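Side-chain contact in PhnB protein (Bacillus cereus, PDB 3OMS), which is of unproven function but belongs to the glyoxalase-like PhnB family and may act as a 3-demethylubiquinone-9 3-methyltransferase: residues I95-V98 with F99-A103. Numbering follows the deposited sequence. Where two conformers were deposited one is given.
Sequences IDTV and FHKLA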
loop_
_atom_site.group_PDB
_atom_site.type_symbol
_atom_site.label_atom_id
_atom_site.label_comp_id
_atom_site.label_asym_id
_atom_site.label_seq_id
_atom_site.Cartn_x
_atom_site.Cartn_y
_atom_site.Cartn_z
ATOM N N ILE A 95 -13.362 15.581 4.585
ATOM C CA ILE A 95 -12.341 15.574 3.533
ATOM C C ILE A 95 -11.485 16.843 3.634
ATOM O O ILE A 95 -10.242 16.786 3.530
ATOM C CB ILE A 95 -12.909 15.331 2.090
ATOM C CG1 ILE A 95 -11.720 15.145 1.114
ATOM C CG2 ILE A 95 -13.831 16.508 1.596
ATOM C CD1 ILE A 95 -12.064 14.526 -0.290
ATOM N N ASP A 96 -12.134 17.975 3.913
ATOM C CA ASP A 96 -11.441 19.266 4.079
ATOM C C ASP A 96 -10.436 19.196 5.213
ATOM O O ASP A 96 -9.276 19.618 5.062
ATOM C CB ASP A 96 -12.438 20.414 4.353
ATOM C CG ASP A 96 -13.234 20.804 3.121
ATOM O OD1 ASP A 96 -12.860 20.452 1.968
ATOM O OD2 ASP A 96 -14.275 21.476 3.300
ATOM N N THR A 97 -10.866 18.636 6.339
ATOM C CA THR A 97 -10.013 18.535 7.516
ATOM C C THR A 97 -8.860 17.569 7.325
ATOM O O THR A 97 -7.735 17.915 7.644
ATOM C CB THR A 97 -10.790 18.094 8.761
ATOM O OG1 THR A 97 -11.810 19.051 9.022
ATOM C CG2 THR A 97 -9.851 18.058 9.965
ATOM N N VAL A 98 -9.122 16.364 6.822
ATOM C CA VAL A 98 -8.069 15.388 6.681
ATOM C C VAL A 98 -7.058 15.822 5.612
ATOM O O VAL A 98 -5.853 15.663 5.783
ATOM C CB VAL A 98 -8.609 13.990 6.308
ATOM C CG1 VAL A 98 -7.503 13.008 6.238
ATOM C CG2 VAL A 98 -9.659 13.505 7.296
ATOM N N PHE A 99 -7.541 16.328 4.495
ATOM C CA PHE A 99 -6.632 16.785 3.441
ATOM C C PHE A 99 -5.644 17.846 3.978
ATOM O O PHE A 99 -4.435 17.731 3.770
ATOM C CB PHE A 99 -7.411 17.331 2.240
ATOM C CG PHE A 99 -6.556 17.573 1.029
ATOM C CD1 PHE A 99 -6.300 16.542 0.131
ATOM C CD2 PHE A 99 -6.011 18.831 0.776
ATOM C CE1 PHE A 99 -5.527 16.762 -0.994
ATOM C CE2 PHE A 99 -5.206 19.044 -0.345
ATOM C CZ PHE A 99 -4.976 18.038 -1.209
ATOM N N HIS A 100 -6.181 18.861 4.648
ATOM C CA HIS A 100 -5.405 19.999 5.181
ATOM C C HIS A 100 -4.364 19.508 6.177
ATOM O O HIS A 100 -3.241 19.960 6.175
ATOM C CB HIS A 100 -6.364 21.011 5.818
ATOM C CG HIS A 100 -5.711 22.105 6.602
ATOM N ND1 HIS A 100 -4.966 23.106 6.020
ATOM C CD2 HIS A 100 -5.749 22.381 7.928
ATOM C CE1 HIS A 100 -4.566 23.946 6.958
ATOM N NE2 HIS A 100 -5.032 23.529 8.121
ATOM N N LYS A 101 -4.758 18.539 7.001
ATOM C CA LYS A 101 -3.817 18.000 7.955
ATOM C C LYS A 101 -2.678 17.261 7.245
ATOM O O LYS A 101 -1.508 17.453 7.578
ATOM C CB LYS A 101 -4.535 17.096 8.980
ATOM C CG LYS A 101 -5.336 17.925 10.042
ATOM C CD LYS A 101 -6.019 16.994 11.018
ATOM C CE LYS A 101 -6.746 17.635 12.227
ATOM N NZ LYS A 101 -7.422 16.401 12.910
ATOM N N LEU A 102 -3.031 16.386 6.300
ATOM C CA LEU A 102 -2.037 15.578 5.548
ATOM C C LEU A 102 -1.133 16.434 4.652
ATOM O O LEU A 102 0.026 16.074 4.400
ATOM C CB LEU A 102 -2.764 14.515 4.700
ATOM C CG LEU A 102 -3.380 13.311 5.389
ATOM C CD1 LEU A 102 -4.314 12.563 4.389
ATOM C CD2 LEU A 102 -2.279 12.382 5.925
ATOM N N ALA A 103 -1.667 17.568 4.175
ATOM C CA ALA A 103 -0.899 18.498 3.346
ATOM C C ALA A 103 0.227 19.235 4.092
ATOM O O ALA A 103 1.104 19.792 3.421
ATOM C CB ALA A 103 -1.872 19.572 2.682
#
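Val-98 and Leu-102, one helical turn apart, run alongside each other in the same direction, with CG1 of Val-98 3.7 Å from CD1 of Leu-102. Val-98 brings this methyl forward because CG1 is anti to the backbone N (chi1 -177°), beside its own carbonyl carbon. Leu-102 comes back over the preceding turn, and its CG also sits 3.4 Å from the carbonyl O of Val-98. An aliphatic contact runs along the more open side: Thr-97 CG2 rests 3.9 Å from Lys-101 CE, against the extended lysine chain, while Thr-97 OG1 turns back to hydrogen-bond the carbonyl O of Glu-93.

All this belongs to helix 92-103, which packs on the mixed sheet of strands 83-89, 131-136, 121-125 and 107-111, an arrangement consistent with the glyoxalase-family fold. Ile-95, Val-98 and Phe-99 touch Leu-134 on strand 131-136, and Leu-102 reaches Trp-132 of that strand and Leu-124 of the neighbouring one.

Four successive i to i+4 backbone hydrogen bonds tie the turns together. Phe-99 N reaches Ile-95 O at 2.9 Å, and His-100 N makes a longer bond of 3.2 Å to Asp-96 O. Lys-101 N bonds to Thr-97 O, and Leu-102 N to Val-98 O at 3.0 Å, with an N-H...O angle of 168°. Among the charged groups, the CA-CB bond of Asp-96 points away from the residues that follow, and OD1 forms a salt bridge with Lys-120 NZ.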